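Side-chain contacts in synaptic vesicle membrane protein VAT-1 homolog-like (Homo sapiens, PDB 4A27), which probably acts as an oxidoreductase of the quinone oxidoreductase subfamily within the zinc-containing alcohol dehydrogenase family, its specific reaction undefined: residues L20-M25 / W97-C102; F135-L140 / T233-G238; H180-D185 / G333-L338. All blocks are in the same frame, centred on the assembly; numbering follows the deposited sequence.

Interaction 1: residues L20-M25 / W97-C102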
loop_
_atom_site.group_PDB
_atom_site.type_symbol
_atom_site.label_atom_id
_atom_site.label_comp_id
_atom_site.label_asym_id
_atom_site.label_seq_id
_atom_site.Cartn_x
_atom_site.Cartn_y
_atom_site.Cartn_z
ATOM N N LEU A 20 -5.104 17.544 39.463
ATOM C CA LEU A 20 -3.804 18.213 39.442
ATOM C C LEU A 20 -3.019 17.857 40.704
ATOM O O LEU A 20 -3.604 17.689 41.776
ATOM C CB LEU A 20 -3.964 19.725 39.317
ATOM C CG LEU A 20 -4.165 20.157 37.863
ATOM C CD1 LEU A 20 -4.897 21.495 37.814
ATOM C CD2 LEU A 20 -2.805 20.206 37.124
ATOM N N PHE A 21 -1.701 17.733 40.565
ATOM C CA PHE A 21 -0.828 17.399 41.680
ATOM C C PHE A 21 0.617 17.751 41.463
ATOM O O PHE A 21 1.015 18.135 40.379
ATOM C CB PHE A 21 -0.953 15.909 41.906
ATOM C CG PHE A 21 -2.239 15.561 42.554
ATOM C CD1 PHE A 21 -2.627 16.220 43.716
ATOM C CD2 PHE A 21 -3.112 14.673 41.972
ATOM C CE1 PHE A 21 -3.832 15.962 44.294
ATOM C CE2 PHE A 21 -4.333 14.413 42.562
ATOM C CZ PHE A 21 -4.687 15.061 43.724
ATOM N N ARG A 22 1.408 17.626 42.514
ATOM C CA ARG A 22 2.802 18.011 42.442
ATOM C C ARG A 22 3.642 16.794 42.270
ATOM O O ARG A 22 3.284 15.745 42.758
ATOM C CB ARG A 22 3.213 18.740 43.702
ATOM C CG ARG A 22 2.551 20.106 43.799
ATOM C CD ARG A 22 3.518 21.202 43.345
ATOM N NE ARG A 22 2.856 22.501 43.278
ATOM C CZ ARG A 22 3.308 23.513 42.553
ATOM N NH1 ARG A 22 4.425 23.386 41.831
ATOM N NH2 ARG A 22 2.629 24.650 42.539
ATOM N N LYS A 23 4.762 16.941 41.578
ATOM C CA LYS A 23 5.595 15.820 41.234
ATOM C C LYS A 23 7.074 16.188 41.234
ATOM O O LYS A 23 7.419 17.341 40.989
ATOM C CB LYS A 23 5.161 15.373 39.850
ATOM C CG LYS A 23 5.841 14.162 39.280
ATOM C CD LYS A 23 5.022 13.558 38.137
ATOM C CE LYS A 23 5.468 12.151 37.780
ATOM N NZ LYS A 23 6.950 12.027 37.770
ATOM N N ALA A 24 7.937 15.210 41.513
ATOM C CA ALA A 24 9.380 15.380 41.345
ATOM C C ALA A 24 9.691 15.796 39.903
ATOM O O ALA A 24 9.245 15.163 38.960
ATOM C CB ALA A 24 10.118 14.061 41.682
ATOM N N MET A 25 10.475 16.849 39.739
ATOM C CA MET A 25 10.911 17.235 38.421
ATOM C C MET A 25 11.875 16.146 37.900
ATOM O O MET A 25 12.804 15.781 38.595
ATOM C CB MET A 25 11.632 18.570 38.480
ATOM C CG MET A 25 11.721 19.234 37.130
ATOM S SD MET A 25 12.377 20.885 37.290
ATOM C CE MET A 25 10.986 21.633 38.154
ATOM N N TRP A 97 1.698 15.784 30.068
ATOM C CA TRP A 97 0.867 16.777 30.758
ATOM C C TRP A 97 1.442 17.271 32.091
ATOM O O TRP A 97 0.828 17.109 33.142
ATOM C CB TRP A 97 -0.561 16.256 30.982
ATOM C CG TRP A 97 -1.285 15.950 29.709
ATOM C CD1 TRP A 97 -0.864 16.230 28.427
ATOM C CD2 TRP A 97 -2.597 15.390 29.577
ATOM N NE1 TRP A 97 -1.817 15.836 27.521
ATOM C CE2 TRP A 97 -2.878 15.302 28.190
ATOM C CE3 TRP A 97 -3.534 14.890 30.492
ATOM C CZ2 TRP A 97 -4.071 14.767 27.694
ATOM C CZ3 TRP A 97 -4.708 14.369 30.014
ATOM C CH2 TRP A 97 -4.967 14.299 28.618
ATOM N N ALA A 98 2.585 17.935 32.015
ATOM C CA ALA A 98 3.320 18.410 33.182
ATOM C C ALA A 98 4.128 19.635 32.758
ATOM O O ALA A 98 4.324 19.888 31.558
ATOM C CB ALA A 98 4.241 17.314 33.737
ATOM N N GLU A 99 4.569 20.406 33.738
ATOM C CA GLU A 99 5.369 21.588 33.490
ATOM C C GLU A 99 6.731 21.269 32.901
ATOM O O GLU A 99 7.317 22.114 32.217
ATOM C CB GLU A 99 5.515 22.412 34.793
ATOM C CG GLU A 99 4.207 23.090 35.182
ATOM C CD GLU A 99 4.247 23.870 36.494
ATOM O OE1 GLU A 99 4.857 23.395 37.480
ATOM O OE2 GLU A 99 3.624 24.952 36.528
ATOM N N VAL A 100 7.263 20.083 33.207
ATOM C CA VAL A 100 8.569 19.643 32.700
ATOM C C VAL A 100 8.530 18.176 32.286
ATOM O O VAL A 100 7.856 17.338 32.922
ATOM C CB VAL A 100 9.717 19.845 33.770
ATOM C CG1 VAL A 100 11.060 19.443 33.221
ATOM C CG2 VAL A 100 9.797 21.309 34.260
ATOM N N VAL A 101 9.253 17.901 31.199
ATOM C CA VAL A 101 9.276 16.619 30.510
ATOM C C VAL A 101 10.710 16.292 30.109
ATOM O O VAL A 101 11.430 17.143 29.588
ATOM C CB VAL A 101 8.345 16.676 29.223
ATOM C CG1 VAL A 101 8.816 15.768 28.139
ATOM C CG2 VAL A 101 6.880 16.352 29.591
ATOM N N CYS A 102 11.112 15.049 30.307
ATOM C CA CYS A 102 12.340 14.537 29.739
ATOM C C CYS A 102 11.973 13.483 28.694
ATOM O O CYS A 102 11.048 12.698 28.899
ATOM C CB CYS A 102 13.246 13.952 30.840
ATOM S SG CYS A 102 14.057 15.245 31.880
#
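In the N-terminal part of the GroES-like catalytic fold, Met25, just beyond strand 18-23, rests against Val100, where strand 100-104 begins. Their CA atoms lie 6.6 Å apart, and the apolar contact is made along the length of the methionine. Met25 CG sits 4.0 Å from Val100 CB, while further out Met25 SD lies 4.0 Å from Val100 CG2 and Met25 CE 4.1 Å from that same methyl. The bend at the thioether (chi3 -68°) folds CE back to the same CG2 that SD meets. Lys34 of strand 32-42 also touches both side chains.

The second point of approach is electrostatic. Arg22 NH1 comes to 4.4 Å from Glu99 OE1, beyond salt-bridge distance, and the oxygen lies well out of the guanidinium plane, with no N-H directed at it. Each group has a hydrogen-bonded partner elsewhere in the same chain, at its N-terminal end: Arg22 NH1 bonds to the carbonyl oxygen of Glu3, and Glu99 OE1 accepts from the backbone N of Arg5. Strand 4-9, the antiparallel partner of strand 18-23, is thereby also tied to segment 97-102, an attachment of the N-terminal hairpin to the beta-sheet of a GroES-like domain.

Interaction 2: residues F135-L140 / T233-G238. With EDO (1,2-ethanediol), chain C.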
loop_
_atom_site.group_PDB
_atom_site.type_symbol
_atom_site.label_atom_id
_atom_site.label_comp_id
_atom_site.label_asym_id
_atom_site.label_seq_id
_atom_site.Cartn_x
_atom_site.Cartn_y
_atom_site.Cartn_z
ATOM N N PHE A 135 1.565 9.037 2.073
ATOM C CA PHE A 135 2.733 8.886 1.246
ATOM C C PHE A 135 3.610 7.682 1.566
ATOM O O PHE A 135 4.365 7.277 0.713
ATOM C CB PHE A 135 3.590 10.154 1.275
ATOM C CG PHE A 135 2.853 11.380 0.867
ATOM C CD1 PHE A 135 2.508 11.581 -0.476
ATOM C CD2 PHE A 135 2.543 12.379 1.796
ATOM C CE1 PHE A 135 1.812 12.756 -0.880
ATOM C CE2 PHE A 135 1.867 13.556 1.405
ATOM C CZ PHE A 135 1.499 13.730 0.057
ATOM N N GLU A 136 3.488 7.091 2.759
ATOM C CA GLU A 136 4.230 5.887 3.080
ATOM C C GLU A 136 3.350 4.632 3.050
ATOM O O GLU A 136 3.769 3.645 2.495
ATOM C CB GLU A 136 4.966 6.053 4.375
ATOM C CG GLU A 136 6.044 7.156 4.303
ATOM C CD GLU A 136 7.285 6.750 3.477
ATOM O OE1 GLU A 136 7.439 5.550 3.184
ATOM O OE2 GLU A 136 8.100 7.632 3.116
ATOM N N VAL A 137 2.115 4.679 3.555
ATOM C CA VAL A 137 1.233 3.524 3.459
ATOM C C VAL A 137 0.578 3.513 2.064
ATOM O O VAL A 137 0.855 2.647 1.244
ATOM C CB VAL A 137 0.208 3.498 4.591
ATOM C CG1 VAL A 137 -0.707 2.322 4.419
ATOM C CG2 VAL A 137 0.925 3.454 5.943
ATOM N N ALA A 138 -0.245 4.510 1.773
ATOM C CA ALA A 138 -0.702 4.716 0.449
ATOM C C ALA A 138 0.442 5.440 -0.233
ATOM O O ALA A 138 1.434 5.814 0.427
ATOM C CB ALA A 138 -1.995 5.568 0.476
ATOM N N ASN A 139 0.327 5.627 -1.535
ATOM C CA ASN A 139 1.321 6.416 -2.317
ATOM C C ASN A 139 0.471 7.411 -3.111
ATOM O O ASN A 139 0.266 7.230 -4.294
ATOM C CB ASN A 139 2.113 5.457 -3.255
ATOM C CG ASN A 139 3.083 6.173 -4.179
ATOM O OD1 ASN A 139 3.468 7.316 -3.939
ATOM N ND2 ASN A 139 3.458 5.494 -5.279
ATOM N N LEU A 140 -0.039 8.445 -2.448
ATOM C CA LEU A 140 -0.849 9.469 -3.099
ATOM C C LEU A 140 -0.096 10.172 -4.206
ATOM O O LEU A 140 0.996 10.671 -3.977
ATOM C CB LEU A 140 -1.337 10.527 -2.094
ATOM C CG LEU A 140 -2.184 11.666 -2.665
ATOM C CD1 LEU A 140 -3.559 11.154 -3.230
ATOM C CD2 LEU A 140 -2.369 12.734 -1.586
ATOM N N THR A 233 -6.625 1.701 -1.450
ATOM C CA THR A 233 -6.089 1.396 -0.097
ATOM C C THR A 233 -7.027 1.945 0.972
ATOM O O THR A 233 -7.390 3.117 0.957
ATOM C CB THR A 233 -4.724 2.055 0.147
ATOM O OG1 THR A 233 -3.802 1.662 -0.879
ATOM C CG2 THR A 233 -4.167 1.665 1.512
ATOM N N TYR A 234 -7.464 1.066 1.855
ATOM C CA TYR A 234 -8.222 1.448 3.019
ATOM C C TYR A 234 -7.273 1.407 4.225
ATOM O O TYR A 234 -6.599 0.406 4.430
ATOM C CB TYR A 234 -9.409 0.481 3.171
ATOM C CG TYR A 234 -10.286 0.739 4.359
ATOM C CD1 TYR A 234 -11.347 1.628 4.296
ATOM C CD2 TYR A 234 -10.089 0.038 5.529
ATOM C CE1 TYR A 234 -12.156 1.843 5.389
ATOM C CE2 TYR A 234 -10.900 0.228 6.612
ATOM C CZ TYR A 234 -11.921 1.139 6.545
ATOM O OH TYR A 234 -12.704 1.319 7.653
ATOM N N ILE A 235 -7.233 2.487 5.006
ATOM C CA ILE A 235 -6.332 2.632 6.128
ATOM C C ILE A 235 -7.133 2.930 7.379
ATOM O O ILE A 235 -7.901 3.927 7.451
ATOM C CB ILE A 235 -5.272 3.759 5.855
ATOM C CG1 ILE A 235 -4.593 3.524 4.524
ATOM C CG2 ILE A 235 -4.155 3.791 6.939
ATOM C CD1 ILE A 235 -3.507 4.613 4.140
ATOM N N LEU A 236 -7.020 2.012 8.343
ATOM C CA LEU A 236 -7.600 2.187 9.655
ATOM C C LEU A 236 -6.546 2.731 10.615
ATOM O O LEU A 236 -5.483 2.133 10.812
ATOM C CB LEU A 236 -8.146 0.862 10.175
ATOM C CG LEU A 236 -8.995 1.006 11.440
ATOM C CD1 LEU A 236 -10.286 1.792 11.155
ATOM C CD2 LEU A 236 -9.327 -0.359 11.999
ATOM N N TYR A 237 -6.834 3.870 11.221
ATOM C CA TYR A 237 -5.893 4.464 12.153
ATOM C C TYR A 237 -6.567 4.928 13.427
ATOM O O TYR A 237 -7.798 4.950 13.509
ATOM C CB TYR A 237 -5.223 5.640 11.489
ATOM C CG TYR A 237 -6.130 6.836 11.276
ATOM C CD1 TYR A 237 -6.942 6.927 10.143
ATOM C CD2 TYR A 237 -6.171 7.862 12.189
ATOM C CE1 TYR A 237 -7.723 8.038 9.917
ATOM C CE2 TYR A 237 -6.976 8.952 12.001
ATOM C CZ TYR A 237 -7.722 9.042 10.846
ATOM O OH TYR A 237 -8.507 10.119 10.640
ATOM N N GLY A 238 -5.754 5.384 14.378
ATOM C CA GLY A 238 -6.203 5.604 15.760
ATOM C C GLY A 238 -7.097 6.814 15.918
ATOM O O GLY A 238 -7.402 7.227 17.035
HETATM C C1 EDO C . -3.535 3.821 -4.024
HETATM O O1 EDO C . -4.132 2.619 -3.501
HETATM C C2 EDO C . -2.509 4.338 -3.040
HETATM O O2 EDO C . -1.193 4.455 -3.612
HETATM O O HOH W 1 -1.274 0.951 -0.648
#
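Val137 and Ile235 form the tight part of this contact, where the end of helix 124-137 lies over strand 232-237. The two side chains run past one another in opposite directions, and the closest pair is Val137 CG1 to Ile235 CD1, at 3.6 Å. Val137 CB follows at 3.9 Å from the same CD1. That methyl gets there because Ile235 projects its longer branch with CG1 anti to the carbonyl carbon (chi1 -52°) and CD1 fully extended (chi2 180°). Ala138, the first residue to leave helical geometry, adds its CB at 4.1 Å from Ile235 CD1, so one methyl is met by both residues at the helix end. Met133 of the helix and Leu213 of strand 209-215 also touch Ile235, which is buried.

Toward Thr233 the packing loosens. Ala138 CB and Thr233 CB are 4.5 Å apart, and small molecules link the Thr233 hydroxyl to backbone atoms of the helix end. A water lies 2.6 Å from Thr233 OG1 and makes a weak bond to Val137 O at 3.3 Å. A 1,2-ethanediol, probably from the crystallisation liquor, receives the N-H of Asn139 on O2 (2.8 Å, 149° at the hydrogen), and its O1 lies 2.8 Å from Thr233 OG1.

The second subunit adjoins this region: its Leu231 packs on Val137, its Asn139 meets Asn139, and its Arg141 forms a salt bridge with Glu136. The parallel six-stranded sheet of order 3-2-1-4-5-6 is that of the Rossmann fold; the end of helix 124-137 packs on its strand 232-237, beside the dimer interface.

Interaction 3: residues H180-D185 / G333-L338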
loop_
_atom_site.group_PDB
_atom_site.type_symbol
_atom_site.label_atom_id
_atom_site.label_comp_id
_atom_site.label_asym_id
_atom_site.label_seq_id
_atom_site.Cartn_x
_atom_site.Cartn_y
_atom_site.Cartn_z
ATOM N N HIS A 180 -20.015 22.472 8.424
ATOM C CA HIS A 180 -19.771 22.551 6.973
ATOM C C HIS A 180 -19.338 23.946 6.513
ATOM O O HIS A 180 -18.448 24.057 5.671
ATOM C CB HIS A 180 -20.981 22.046 6.152
ATOM C CG HIS A 180 -21.173 20.545 6.186
ATOM N ND1 HIS A 180 -21.954 19.860 5.271
ATOM C CD2 HIS A 180 -20.653 19.601 7.020
ATOM C CE1 HIS A 180 -21.931 18.564 5.560
ATOM N NE2 HIS A 180 -21.143 18.381 6.616
ATOM N N GLU A 181 -19.930 25.004 7.068
ATOM C CA GLU A 181 -19.607 26.374 6.623
ATOM C C GLU A 181 -18.155 26.706 6.965
ATOM O O GLU A 181 -17.471 27.364 6.176
ATOM C CB GLU A 181 -20.575 27.445 7.207
ATOM N N ALA A 182 -17.698 26.257 8.136
ATOM C CA ALA A 182 -16.328 26.521 8.594
ATOM C C ALA A 182 -15.240 25.685 7.880
ATOM O O ALA A 182 -14.100 26.147 7.733
ATOM C CB ALA A 182 -16.225 26.328 10.114
ATOM N N ILE A 183 -15.563 24.469 7.447
ATOM C CA ILE A 183 -14.530 23.607 6.815
ATOM C C ILE A 183 -14.724 23.356 5.314
ATOM O O ILE A 183 -13.898 22.711 4.686
ATOM C CB ILE A 183 -14.370 22.281 7.557
ATOM C CG1 ILE A 183 -15.583 21.388 7.363
ATOM C CG2 ILE A 183 -14.167 22.538 9.032
ATOM C CD1 ILE A 183 -15.408 20.021 7.949
ATOM N N LYS A 184 -15.797 23.887 4.727
ATOM C CA LYS A 184 -16.127 23.573 3.338
ATOM C C LYS A 184 -14.991 23.925 2.388
ATOM O O LYS A 184 -14.793 23.238 1.430
ATOM C CB LYS A 184 -17.432 24.282 2.880
ATOM C CG LYS A 184 -17.289 25.804 2.615
ATOM C CD LYS A 184 -18.595 26.603 2.842
ATOM C CE LYS A 184 -19.640 26.365 1.769
ATOM N NZ LYS A 184 -20.952 27.013 2.094
ATOM N N ASP A 185 -14.257 25.009 2.627
ATOM C CA ASP A 185 -13.155 25.393 1.693
ATOM C C ASP A 185 -11.896 24.520 1.822
ATOM O O ASP A 185 -10.976 24.643 1.025
ATOM C CB ASP A 185 -12.735 26.869 1.851
ATOM C CG ASP A 185 -13.892 27.851 1.619
ATOM O OD1 ASP A 185 -14.931 27.468 1.030
ATOM O OD2 ASP A 185 -13.753 29.017 2.046
ATOM N N GLY A 333 -17.204 17.867 19.118
ATOM C CA GLY A 333 -17.594 19.253 18.909
ATOM C C GLY A 333 -16.528 20.159 18.334
ATOM O O GLY A 333 -16.807 21.318 18.024
ATOM N N ASN A 334 -15.297 19.652 18.222
ATOM C CA ASN A 334 -14.166 20.457 17.772
ATOM C C ASN A 334 -13.971 20.553 16.255
ATOM O O ASN A 334 -14.329 19.642 15.512
ATOM C CB ASN A 334 -12.876 19.892 18.363
ATOM C CG ASN A 334 -12.678 18.442 18.006
ATOM O OD1 ASN A 334 -13.452 17.589 18.417
ATOM N ND2 ASN A 334 -11.661 18.156 17.236
ATOM N N ILE A 335 -13.362 21.656 15.813
ATOM C CA ILE A 335 -12.782 21.776 14.482
ATOM C C ILE A 335 -11.257 21.971 14.645
ATOM O O ILE A 335 -10.796 23.046 15.002
ATOM C CB ILE A 335 -13.386 22.979 13.714
ATOM C CG1 ILE A 335 -14.838 22.688 13.392
ATOM C CG2 ILE A 335 -12.660 23.241 12.388
ATOM C CD1 ILE A 335 -15.619 23.901 12.849
ATOM N N GLY A 336 -10.480 20.939 14.366
ATOM C CA GLY A 336 -9.040 21.019 14.622
ATOM C C GLY A 336 -8.702 20.613 16.043
ATOM O O GLY A 336 -9.506 20.008 16.757
ATOM N N LYS A 337 -7.503 20.967 16.454
ATOM C CA LYS A 337 -6.860 20.375 17.626
ATOM C C LYS A 337 -7.206 21.073 18.925
ATOM O O LYS A 337 -7.336 22.276 18.947
ATOM C CB LYS A 337 -5.343 20.529 17.446
ATOM C CG LYS A 337 -4.517 19.781 18.458
ATOM C CD LYS A 337 -4.100 18.438 17.956
ATOM C CE LYS A 337 -3.398 17.596 19.025
ATOM N NZ LYS A 337 -2.878 16.309 18.517
ATOM N N LEU A 338 -7.332 20.329 20.007
ATOM C CA LEU A 338 -7.498 20.945 21.317
ATOM C C LEU A 338 -6.130 20.945 21.964
ATOM O O LEU A 338 -5.427 19.954 21.912
ATOM C CB LEU A 338 -8.491 20.155 22.193
ATOM C CG LEU A 338 -9.938 20.196 21.702
ATOM C CD1 LEU A 338 -10.074 19.419 20.381
ATOM C CD2 LEU A 338 -10.847 19.669 22.796
#
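Apolar contacts join Ile335 to two consecutive residues of helix 180-183, each through a different branch of the isoleucine. The longer branch ends in CD1, which lies 3.7 Å from Ala182 CB. The shorter branch meets Ile183 methyl to methyl: Ile335 CG2 and Ile183 CG2 are 3.7 Å apart, and the two isoleucine side chains cross at a slant. In Ile335, chi1 (-69°, CG1 anti to the carbonyl carbon) turns the branches so that CG2 meets Ile183 and, through the extended chi2, CD1 meets Ala182. Ile183 also packs on Leu190 of strand 189-192 and is buried, whereas Ala182 is exposed, so the patch runs from the interior to the surface.

The contact spans two parts of the enzyme fold. Helix 180-183 follows strand 170-175 of the parallel Rossmann sheet, while segment 333-338 leads into strand 337-341, which pairs with strand 32-42 in the other, mixed sheet. Backbone bonding between Gly336 and Gly152, the latter in the glycine-rich turn after strand 145-148, is a further link between them.

Polar bonds fix the loop that carries Ile335. Asn334 ND2 donates to Gly336 O at 2.9 Å with 161° at the hydrogen; it lies in the carbonyl plane, and the acceptor is only 12° out of the Asn334 amide plane. The N-H of Ile335 itself is held by Asp314 OD1, and Asn334 O receives a weak bond from Lys179 NZ.

Overall arrangement
All three contacts are partly buried, each with one or two buried residues among those that touch; interactions 1 and 3 each include an exposed residue, interaction 2 none. Interaction 1 belongs to the catalytic part, its centre about 22 Å from the chain centre, and interaction 2 to the Rossmann part, on the opposite side of that centre; their centres are about 35 Å apart. Interaction 3 joins the two parts, and its 333-338 segment reaches the same mixed sheet as interaction 1. All rest on apolar packing, but their surroundings differ: near charges in interaction 1, water, ethanediol and a second subunit in interaction 2, a bonded loop in interaction 3. Interaction 2 buries 147 Å², against 125 and 99 Å² for interactions 1 and 3.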